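Local coordinates for periplasmic cell division protein (SufI) (Aquifex aeolicus, PDB 6SYY) that probably oxidises its substrates through bound copper ions, as a multicopper oxidase of the laccase-like kind from a hyperthermophile, at residues Asn254-Ala264 and Val290-Gly298; Asn313-Asn324 and Asp357-Val368. All coordinates share one frame; numbering follows the deposited sequence.

Interaction 1. Residues Asn254-Ala264 and Val290-Gly298; sequences NGSNARPYRLA and VNEILVAPG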
loop_
_atom_site.group_PDB
_atom_site.type_symbol
_atom_site.label_atom_id
_atom_site.label_comp_id
_atom_site.label_asym_id
_atom_site.label_seq_id
_atom_site.Cartn_x
_atom_site.Cartn_y
_atom_site.Cartn_z
ATOM N N ASN A 254 0.497 4.917 -1.379
ATOM C CA ASN A 254 1.651 5.077 -2.258
ATOM C C ASN A 254 1.672 3.890 -3.205
ATOM O O ASN A 254 2.065 2.783 -2.826
ATOM C CB ASN A 254 2.943 5.175 -1.457
ATOM C CG ASN A 254 4.140 5.497 -2.327
ATOM O OD1 ASN A 254 4.108 5.311 -3.545
ATOM N ND2 ASN A 254 5.209 5.980 -1.704
ATOM N N GLY A 255 1.239 4.118 -4.443
ATOM C CA GLY A 255 1.237 3.085 -5.457
ATOM C C GLY A 255 2.384 3.247 -6.427
ATOM O O GLY A 255 2.318 2.774 -7.564
ATOM N N SER A 256 3.443 3.925 -5.993
ATOM C CA SER A 256 4.620 4.077 -6.830
ATOM C C SER A 256 5.482 2.824 -6.759
ATOM O O SER A 256 5.361 2.002 -5.847
ATOM C CB SER A 256 5.434 5.295 -6.404
ATOM O OG SER A 256 4.618 6.454 -6.402
ATOM N N ASN A 257 6.362 2.681 -7.748
ATOM C CA ASN A 257 7.248 1.527 -7.761
ATOM C C ASN A 257 8.363 1.645 -6.734
ATOM O O ASN A 257 8.800 0.627 -6.189
ATOM C CB ASN A 257 7.850 1.332 -9.153
ATOM C CG ASN A 257 6.873 0.709 -10.132
ATOM O OD1 ASN A 257 5.694 1.063 -10.167
ATOM N ND2 ASN A 257 7.359 -0.235 -10.924
ATOM N N ALA A 258 8.827 2.861 -6.445
ATOM C CA ALA A 258 10.009 2.994 -5.605
ATOM C C ALA A 258 10.048 4.304 -4.835
ATOM O O ALA A 258 10.696 4.387 -3.786
ATOM C CB ALA A 258 11.272 2.863 -6.460
ATOM N N ARG A 259 9.367 5.326 -5.338
ATOM C CA ARG A 259 9.508 6.667 -4.781
ATOM C C ARG A 259 8.755 6.793 -3.464
ATOM O O ARG A 259 7.536 6.573 -3.434
ATOM C CB ARG A 259 8.992 7.707 -5.761
ATOM C CG ARG A 259 8.967 9.100 -5.180
ATOM C CD ARG A 259 8.315 10.083 -6.122
ATOM N NE ARG A 259 9.028 10.211 -7.389
ATOM C CZ ARG A 259 10.062 11.021 -7.583
ATOM N NH1 ARG A 259 10.510 11.764 -6.584
ATOM N NH2 ARG A 259 10.652 11.087 -8.770
ATOM N N PRO A 260 9.421 7.146 -2.367
ATOM C CA PRO A 260 8.708 7.533 -1.149
ATOM C C PRO A 260 8.376 9.018 -1.166
ATOM O O PRO A 260 9.017 9.821 -1.848
ATOM C CB PRO A 260 9.720 7.213 -0.042
ATOM C CG PRO A 260 11.038 7.498 -0.688
ATOM C CD PRO A 260 10.880 7.129 -2.161
ATOM N N TYR A 261 7.358 9.375 -0.391
ATOM C CA TYR A 261 6.903 10.755 -0.299
ATOM C C TYR A 261 6.982 11.249 1.136
ATOM O O TYR A 261 6.724 10.497 2.081
ATOM C CB TYR A 261 5.466 10.905 -0.806
ATOM C CG TYR A 261 5.302 10.460 -2.231
ATOM C CD1 TYR A 261 5.053 9.127 -2.534
ATOM C CD2 TYR A 261 5.406 11.364 -3.272
ATOM C CE1 TYR A 261 4.908 8.708 -3.833
ATOM C CE2 TYR A 261 5.261 10.954 -4.578
ATOM C CZ TYR A 261 5.017 9.625 -4.852
ATOM O OH TYR A 261 4.876 9.211 -6.152
ATOM N N ARG A 262 7.338 12.519 1.286
ATOM C CA ARG A 262 7.259 13.228 2.559
ATOM C C ARG A 262 6.241 14.343 2.339
ATOM O O ARG A 262 6.564 15.377 1.746
ATOM C CB ARG A 262 8.628 13.758 2.986
ATOM C CG ARG A 262 8.659 14.360 4.384
ATOM C CD ARG A 262 10.061 14.810 4.798
ATOM N NE ARG A 262 10.994 13.696 4.969
ATOM C CZ ARG A 262 11.131 12.992 6.091
ATOM N NH1 ARG A 262 10.387 13.271 7.152
ATOM N NH2 ARG A 262 12.012 12.001 6.152
ATOM N N LEU A 263 5.009 14.130 2.802
ATOM C CA LEU A 263 3.873 14.968 2.431
ATOM C C LEU A 263 3.540 15.969 3.527
ATOM O O LEU A 263 3.443 15.602 4.702
ATOM C CB LEU A 263 2.647 14.105 2.142
ATOM C CG LEU A 263 2.847 13.018 1.094
ATOM C CD1 LEU A 263 1.595 12.186 1.000
ATOM C CD2 LEU A 263 3.196 13.632 -0.253
ATOM N N ALA A 264 3.339 17.227 3.133
ATOM C CA ALA A 264 2.858 18.272 4.026
ATOM C C ALA A 264 1.746 19.045 3.330
ATOM O O ALA A 264 1.560 18.946 2.115
ATOM C CB ALA A 264 3.983 19.229 4.451
ATOM N N VAL A 290 0.062 15.795 13.388
ATOM C CA VAL A 290 1.360 15.946 12.743
ATOM C C VAL A 290 1.280 17.133 11.795
ATOM O O VAL A 290 0.217 17.718 11.582
ATOM C CB VAL A 290 1.783 14.684 11.962
ATOM C CG1 VAL A 290 1.888 13.485 12.888
ATOM C CG2 VAL A 290 0.807 14.416 10.819
ATOM N N ASN A 291 2.431 17.487 11.223
ATOM C CA ASN A 291 2.478 18.433 10.116
ATOM C C ASN A 291 3.199 17.855 8.904
ATOM O O ASN A 291 3.441 18.582 7.934
ATOM C CB ASN A 291 3.118 19.759 10.555
ATOM C CG ASN A 291 4.475 19.577 11.211
ATOM O OD1 ASN A 291 5.305 18.795 10.752
ATOM N ND2 ASN A 291 4.706 20.309 12.295
ATOM N N GLU A 292 3.543 16.566 8.934
ATOM C CA GLU A 292 4.069 15.871 7.766
ATOM C C GLU A 292 3.987 14.370 8.006
ATOM O O GLU A 292 3.943 13.906 9.149
ATOM C CB GLU A 292 5.516 16.275 7.452
ATOM C CG GLU A 292 6.510 15.943 8.540
ATOM C CD GLU A 292 7.939 15.997 8.046
ATOM O OE1 GLU A 292 8.504 14.924 7.753
ATOM O OE2 GLU A 292 8.494 17.112 7.940
ATOM N N ILE A 293 3.964 13.617 6.908
ATOM C CA ILE A 293 3.965 12.160 6.957
ATOM C C ILE A 293 4.882 11.626 5.866
ATOM O O ILE A 293 4.921 12.152 4.747
ATOM C CB ILE A 293 2.550 11.566 6.804
ATOM C CG1 ILE A 293 1.868 12.104 5.543
ATOM C CG2 ILE A 293 1.717 11.836 8.044
ATOM C CD1 ILE A 293 0.610 11.354 5.186
ATOM N N LEU A 294 5.625 10.578 6.204
ATOM C CA LEU A 294 6.486 9.867 5.270
ATOM C C LEU A 294 5.778 8.577 4.888
ATOM O O LEU A 294 5.394 7.797 5.766
ATOM C CB LEU A 294 7.843 9.577 5.908
ATOM C CG LEU A 294 8.988 9.031 5.058
ATOM C CD1 LEU A 294 9.377 10.038 3.994
ATOM C CD2 LEU A 294 10.175 8.713 5.952
ATOM N N VAL A 295 5.587 8.359 3.591
ATOM C CA VAL A 295 4.849 7.199 3.106
ATOM C C VAL A 295 5.636 6.557 1.970
ATOM O O VAL A 295 5.902 7.196 0.945
ATOM C CB VAL A 295 3.421 7.569 2.668
ATOM C CG1 VAL A 295 3.412 8.870 1.878
ATOM C CG2 VAL A 295 2.786 6.428 1.884
ATOM N N ALA A 296 6.016 5.319 2.159
ATOM C CA ALA A 296 6.773 4.547 1.194
ATOM C C ALA A 296 5.839 3.699 0.344
ATOM O O ALA A 296 4.663 3.523 0.680
ATOM C CB ALA A 296 7.785 3.651 1.917
ATOM N N PRO A 297 6.320 3.178 -0.783
ATOM C CA PRO A 297 5.515 2.228 -1.558
ATOM C C PRO A 297 5.035 1.070 -0.696
ATOM O O PRO A 297 5.806 0.468 0.052
ATOM C CB PRO A 297 6.486 1.757 -2.643
ATOM C CG PRO A 297 7.410 2.896 -2.828
ATOM C CD PRO A 297 7.551 3.567 -1.495
ATOM N N GLY A 298 3.745 0.758 -0.804
ATOM C CA GLY A 298 3.132 -0.269 0.007
ATOM C C GLY A 298 2.532 0.224 1.308
ATOM O O GLY A 298 1.690 -0.470 1.889
#
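Y261 and V295 form a hydrogen-bonded antiparallel pair in the middle cupredoxin-like domain of this multicopper oxidase, and L263 repeats the pattern with I293. On the face carrying Y261, L263, I293 and V295 the packing is dense and apolar: L263 CD1 lies 3.9 Å from V295 CG1, while V295 CG2 turns to the CB of N254. I205 of strand 200-208 also packs on this face, and L318 and N320 of the neighbouring strand 315-321 continue it.

N254 ties the loop ahead of the strand to the opposing chain. With CG anti to the backbone N (chi1 -174°), its amide lies beside P297 and is used at both ends. OD1 accepts from S256 N in an Asx turn. N254 ND2 gives one hydrogen to R259 O, 3.0 Å away and within the amide plane, and the other to V295 O. That carbonyl oxygen also accepts from Y261 N, the two donors coming from opposite faces of its plane. P297 fills the bend of the loop, its CB 3.4 Å from S256 O and its CG against A258 C. Just beyond, G298, whose backbone angles call for glycine, approaches the trinuclear copper ligands H120 and H510 and gives a weak bond to N254 O.

The opposite face is looser and partly open to solvent. Here R262 bends at chi3 and lays one face of its guanidinium over L294 CD1, while H323 O takes up NH2. E292, its OE2 engaged by R271, meets the edge of the same group. The planes of carboxylate and guanidinium stand 61° apart, yet the salt bridge from R262 NH1 to E292 OE1 is 2.6 Å long, with the oxygen only 1° out of the guanidinium plane.

Interaction 2. Residues Asn313-Asn324 and Asp357-Val368; sequences NDVIKLYNFPHN and DNSEFEVMEFRV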
loop_
_atom_site.group_PDB
_atom_site.type_symbol
_atom_site.label_atom_id
_atom_site.label_comp_id
_atom_site.label_asym_id
_atom_site.label_seq_id
_atom_site.Cartn_x
_atom_site.Cartn_y
_atom_site.Cartn_z
ATOM N N ASN A 313 -11.552 30.666 -0.178
ATOM C CA ASN A 313 -10.636 31.127 -1.230
ATOM C C ASN A 313 -9.193 30.741 -0.938
ATOM O O ASN A 313 -8.320 31.053 -1.752
ATOM C CB ASN A 313 -10.699 32.640 -1.493
ATOM C CG ASN A 313 -12.053 33.083 -1.993
ATOM O OD1 ASN A 313 -12.769 32.317 -2.641
ATOM N ND2 ASN A 313 -12.416 34.322 -1.692
ATOM N N ASP A 314 -8.906 30.080 0.179
ATOM C CA ASP A 314 -7.557 29.585 0.398
ATOM C C ASP A 314 -7.247 28.436 -0.553
ATOM O O ASP A 314 -8.125 27.657 -0.936
ATOM C CB ASP A 314 -7.373 29.120 1.842
ATOM C CG ASP A 314 -7.226 30.274 2.811
ATOM O OD1 ASP A 314 -7.211 31.437 2.358
ATOM O OD2 ASP A 314 -7.125 30.018 4.027
ATOM N N VAL A 315 -5.978 28.340 -0.939
ATOM C CA VAL A 315 -5.461 27.192 -1.671
ATOM C C VAL A 315 -4.428 26.506 -0.790
ATOM O O VAL A 315 -3.506 27.154 -0.279
ATOM C CB VAL A 315 -4.865 27.593 -3.033
ATOM C CG1 VAL A 315 -5.983 27.953 -3.997
ATOM C CG2 VAL A 315 -3.903 28.761 -2.881
ATOM N N ILE A 316 -4.604 25.207 -0.584
ATOM C CA ILE A 316 -3.712 24.418 0.254
ATOM C C ILE A 316 -2.979 23.444 -0.655
ATOM O O ILE A 316 -3.612 22.672 -1.384
ATOM C CB ILE A 316 -4.473 23.687 1.369
ATOM C CG1 ILE A 316 -4.899 24.675 2.459
ATOM C CG2 ILE A 316 -3.608 22.602 1.981
ATOM C CD1 ILE A 316 -6.162 25.418 2.167
ATOM N N LYS A 317 -1.649 23.495 -0.627
ATOM C CA LYS A 317 -0.813 22.672 -1.492
ATOM C C LYS A 317 -0.392 21.415 -0.743
ATOM O O LYS A 317 0.311 21.499 0.269
ATOM C CB LYS A 317 0.420 23.447 -1.962
ATOM C CG LYS A 317 0.130 24.566 -2.961
ATOM C CD LYS A 317 1.373 25.414 -3.256
ATOM C CE LYS A 317 1.875 26.133 -2.006
ATOM N NZ LYS A 317 2.982 27.093 -2.286
ATOM N N LEU A 318 -0.834 20.257 -1.230
ATOM C CA LEU A 318 -0.263 18.988 -0.787
ATOM C C LEU A 318 1.121 18.856 -1.403
ATOM O O LEU A 318 1.255 18.597 -2.604
ATOM C CB LEU A 318 -1.150 17.815 -1.184
ATOM C CG LEU A 318 -0.498 16.462 -0.887
ATOM C CD1 LEU A 318 -0.394 16.242 0.611
ATOM C CD2 LEU A 318 -1.245 15.324 -1.553
ATOM N N TYR A 319 2.150 19.047 -0.590
ATOM C CA TYR A 319 3.502 19.253 -1.078
ATOM C C TYR A 319 4.411 18.123 -0.621
ATOM O O TYR A 319 4.303 17.644 0.512
ATOM C CB TYR A 319 4.047 20.591 -0.589
ATOM C CG TYR A 319 5.260 21.051 -1.345
ATOM C CD1 TYR A 319 5.133 21.712 -2.564
ATOM C CD2 TYR A 319 6.536 20.830 -0.843
ATOM C CE1 TYR A 319 6.248 22.135 -3.260
ATOM C CE2 TYR A 319 7.655 21.249 -1.531
ATOM C CZ TYR A 319 7.508 21.900 -2.737
ATOM O OH TYR A 319 8.629 22.315 -3.416
ATOM N N ASN A 320 5.305 17.702 -1.513
ATOM C CA ASN A 320 6.295 16.678 -1.213
ATOM C C ASN A 320 7.637 17.348 -0.969
ATOM O O ASN A 320 8.164 18.028 -1.855
ATOM C CB ASN A 320 6.413 15.666 -2.352
ATOM C CG ASN A 320 7.457 14.602 -2.071
ATOM O OD1 ASN A 320 7.235 13.700 -1.267
ATOM N ND2 ASN A 320 8.604 14.711 -2.726
ATOM N N PHE A 321 8.176 17.163 0.221
ATOM C CA PHE A 321 9.489 17.657 0.598
ATOM C C PHE A 321 10.532 16.569 0.400
ATOM O O PHE A 321 10.187 15.395 0.240
ATOM C CB PHE A 321 9.474 18.122 2.057
ATOM C CG PHE A 321 8.753 19.423 2.264
ATOM C CD1 PHE A 321 9.368 20.627 1.950
ATOM C CD2 PHE A 321 7.463 19.446 2.772
ATOM C CE1 PHE A 321 8.711 21.829 2.137
ATOM C CE2 PHE A 321 6.802 20.646 2.962
ATOM C CZ PHE A 321 7.426 21.838 2.643
ATOM N N PRO A 322 11.819 16.924 0.362
ATOM C CA PRO A 322 12.863 15.898 0.225
ATOM C C PRO A 322 12.754 14.833 1.308
ATOM O O PRO A 322 12.707 15.136 2.502
ATOM C CB PRO A 322 14.159 16.702 0.346
ATOM C CG PRO A 322 13.792 18.051 -0.189
ATOM C CD PRO A 322 12.367 18.286 0.231
ATOM N N HIS A 323 12.702 13.568 0.878
ATOM C CA HIS A 323 12.443 12.473 1.806
ATOM C C HIS A 323 13.653 12.112 2.654
ATOM O O HIS A 323 13.485 11.482 3.704
ATOM C CB HIS A 323 11.946 11.237 1.049
ATOM C CG HIS A 323 12.878 10.758 -0.021
ATOM N ND1 HIS A 323 14.122 10.233 0.254
ATOM C CD2 HIS A 323 12.739 10.711 -1.367
ATOM C CE1 HIS A 323 14.713 9.890 -0.877
ATOM N NE2 HIS A 323 13.894 10.169 -1.876
ATOM N N ASN A 324 14.858 12.487 2.220
ATOM C CA ASN A 324 16.091 12.325 2.990
ATOM C C ASN A 324 16.354 10.875 3.391
ATOM O O ASN A 324 17.065 10.614 4.366
ATOM C CB ASN A 324 16.087 13.227 4.229
ATOM C CG ASN A 324 16.056 14.701 3.872
ATOM O OD1 ASN A 324 16.616 15.115 2.856
ATOM N ND2 ASN A 324 15.398 15.503 4.704
ATOM N N ASP A 357 15.646 10.102 -7.349
ATOM C CA ASP A 357 15.453 11.533 -7.176
ATOM C C ASP A 357 15.101 11.837 -5.724
ATOM O O ASP A 357 14.482 11.021 -5.037
ATOM C CB ASP A 357 14.353 12.027 -8.142
ATOM C CG ASP A 357 13.808 13.385 -7.778
ATOM O OD1 ASP A 357 12.948 13.460 -6.876
ATOM O OD2 ASP A 357 14.239 14.381 -8.394
ATOM N N ASN A 358 15.514 13.022 -5.260
ATOM C CA ASN A 358 15.233 13.484 -3.903
ATOM C C ASN A 358 14.683 14.906 -3.918
ATOM O O ASN A 358 14.918 15.684 -2.989
ATOM C CB ASN A 358 16.488 13.403 -3.026
ATOM C CG ASN A 358 16.181 13.518 -1.536
ATOM O OD1 ASN A 358 15.050 13.298 -1.097
ATOM N ND2 ASN A 358 17.193 13.868 -0.752
ATOM N N SER A 359 13.945 15.261 -4.965
ATOM C CA SER A 359 13.506 16.631 -5.164
ATOM C C SER A 359 12.185 16.898 -4.446
ATOM O O SER A 359 11.496 15.988 -3.979
ATOM C CB SER A 359 13.376 16.938 -6.657
ATOM O OG SER A 359 12.483 16.039 -7.291
ATOM N N GLU A 360 11.842 18.181 -4.350
ATOM C CA GLU A 360 10.580 18.621 -3.781
ATOM C C GLU A 360 9.673 19.137 -4.888
ATOM O O GLU A 360 10.142 19.682 -5.893
ATOM C CB GLU A 360 10.793 19.708 -2.725
ATOM C CG GLU A 360 11.525 20.938 -3.217
ATOM C CD GLU A 360 11.655 22.000 -2.141
ATOM O OE1 GLU A 360 11.745 21.636 -0.949
ATOM O OE2 GLU A 360 11.658 23.200 -2.484
ATOM N N PHE A 361 8.368 18.957 -4.698
ATOM C CA PHE A 361 7.401 19.267 -5.743
ATOM C C PHE A 361 5.997 19.178 -5.170
ATOM O O PHE A 361 5.748 18.427 -4.222
ATOM C CB PHE A 361 7.540 18.307 -6.932
ATOM C CG PHE A 361 7.558 16.860 -6.539
ATOM C CD1 PHE A 361 8.758 16.199 -6.337
ATOM C CD2 PHE A 361 6.378 16.158 -6.366
ATOM C CE1 PHE A 361 8.779 14.866 -5.972
ATOM C CE2 PHE A 361 6.395 14.829 -5.989
ATOM C CZ PHE A 361 7.597 14.181 -5.799
ATOM N N GLU A 362 5.083 19.935 -5.767
ATOM C CA GLU A 362 3.686 19.861 -5.367
ATOM C C GLU A 362 3.059 18.573 -5.886
ATOM O O GLU A 362 3.269 18.185 -7.038
ATOM C CB GLU A 362 2.924 21.077 -5.892
ATOM C CG GLU A 362 1.427 21.051 -5.630
ATOM C CD GLU A 362 0.761 22.366 -5.982
ATOM O OE1 GLU A 362 1.419 23.418 -5.843
ATOM O OE2 GLU A 362 -0.416 22.350 -6.400
ATOM N N VAL A 363 2.304 17.897 -5.024
ATOM C CA VAL A 363 1.556 16.713 -5.440
ATOM C C VAL A 363 0.148 17.080 -5.891
ATOM O O VAL A 363 -0.343 16.573 -6.903
ATOM C CB VAL A 363 1.523 15.680 -4.297
ATOM C CG1 VAL A 363 0.637 14.510 -4.671
ATOM C CG2 VAL A 363 2.928 15.206 -3.967
ATOM N N MET A 364 -0.507 17.981 -5.164
ATOM C CA MET A 364 -1.917 18.250 -5.392
ATOM C C MET A 364 -2.285 19.571 -4.726
ATOM O O MET A 364 -1.635 20.014 -3.774
ATOM C CB MET A 364 -2.769 17.100 -4.854
ATOM C CG MET A 364 -4.223 17.166 -5.213
ATOM S SD MET A 364 -5.117 15.854 -4.380
ATOM C CE MET A 364 -6.779 16.491 -4.522
ATOM N N GLU A 365 -3.342 20.195 -5.240
ATOM C CA GLU A 365 -3.824 21.476 -4.743
ATOM C C GLU A 365 -5.271 21.338 -4.294
ATOM O O GLU A 365 -6.108 20.803 -5.029
ATOM C CB GLU A 365 -3.698 22.555 -5.823
ATOM C CG GLU A 365 -4.633 23.731 -5.657
ATOM C CD GLU A 365 -4.607 24.654 -6.858
ATOM O OE1 GLU A 365 -3.499 24.921 -7.372
ATOM O OE2 GLU A 365 -5.691 25.101 -7.296
ATOM N N PHE A 366 -5.559 21.809 -3.085
ATOM C CA PHE A 366 -6.917 21.883 -2.565
ATOM C C PHE A 366 -7.370 23.334 -2.558
ATOM O O PHE A 366 -6.632 24.218 -2.112
ATOM C CB PHE A 366 -7.004 21.305 -1.152
ATOM C CG PHE A 366 -6.720 19.841 -1.082
ATOM C CD1 PHE A 366 -7.709 18.918 -1.376
ATOM C CD2 PHE A 366 -5.465 19.384 -0.717
ATOM C CE1 PHE A 366 -7.451 17.565 -1.309
ATOM C CE2 PHE A 366 -5.197 18.032 -0.651
ATOM C CZ PHE A 366 -6.195 17.120 -0.949
ATOM N N ARG A 367 -8.579 23.574 -3.049
ATOM C CA ARG A 367 -9.161 24.907 -3.103
ATOM C C ARG A 367 -10.368 24.919 -2.178
ATOM O O ARG A 367 -11.373 24.255 -2.453
ATOM C CB ARG A 367 -9.560 25.274 -4.529
ATOM C CG ARG A 367 -8.500 24.971 -5.575
ATOM C CD ARG A 367 -9.161 24.638 -6.901
ATOM N NE ARG A 367 -8.254 24.757 -8.036
ATOM C CZ ARG A 367 -8.657 24.759 -9.302
ATOM N NH1 ARG A 367 -9.950 24.649 -9.583
ATOM N NH2 ARG A 367 -7.774 24.873 -10.287
ATOM N N VAL A 368 -10.262 25.660 -1.080
ATOM C CA VAL A 368 -11.372 25.843 -0.154
ATOM C C VAL A 368 -12.359 26.822 -0.777
ATOM O O VAL A 368 -12.228 28.040 -0.618
ATOM C CB VAL A 368 -10.870 26.333 1.217
ATOM C CG1 VAL A 368 -12.013 26.416 2.212
ATOM C CG2 VAL A 368 -9.783 25.408 1.730
HETATM O O HOH W 1 11.216 13.667 -2.463
#
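A classic beta bulge interrupts the antiparallel pairing of strands 315-321 and 361-368 in the middle cupredoxin-like domain, where V363 and M364 together face L318. L318 O takes both amide hydrogens, from V363 N at 2.7 Å and from M364 N at 3.2 Å, and the register slips by one residue from there to Y319. L318 CD2 packs 3.7 Å from V363 CG1, and L318 CB approaches F366 CE2. Farther along this buried face, I316 CD1 touches V368 CG2, and the ring of F366 also meets F250 and F307.

On the other face Y319 lies across the 360-362 backbone. Its CG is anti to the backbone N (chi1 -164°), which swings the ring over the opposing strand, with F361 O 3.7 Å above the plane and over its centre. At the far end of the side chain, Y319 OH comes to 3.2 Å from E360 CG. Replacing Y319 by an alanine would probably uncover the F361 carbonyl and leave the E360 side chain without the ring and hydroxyl it rests against.

N320 sits on the buried side, its CB 21° off the normal of the F361 ring in a CH-pi contact. Its OD1 accepts from R262 N, and N320 ND2 donates to a water 2.8 Å away, which in turn donates to S359 O. Where 322-324 meets 357-358, N358 OD1 lies 3.3 Å above the H323 ring and accepts weakly from H323 N and N324 N. H323 NE2 bonds weakly to D357 O, and its ND1 accepts from L325 N. This end is thus joined through side-chain and water-mediated bonds, several of them weak, where the strands proper use direct backbone bonds.

Overall arrangement
From the N terminus, the chain first closes interaction 1, where 254-264 pairs with 290-298 after an excursion made largely of the strands 270-279 and 282-290. It then runs through strand 300-306 into 313-324, and interaction 2 closes a second loop of 32 residues, much of it not modelled (327-354). The two loops follow in series and neither nest nor cross. They meet side by side in the sheet, because strand 261-267 pairs with 293-295 along one edge and with 315-321 along the other, A264 O bonding to Y319 N. Together they link the end of the domain that faces the trinuclear copper site, at G298, to strand 239-244 beyond 361-370.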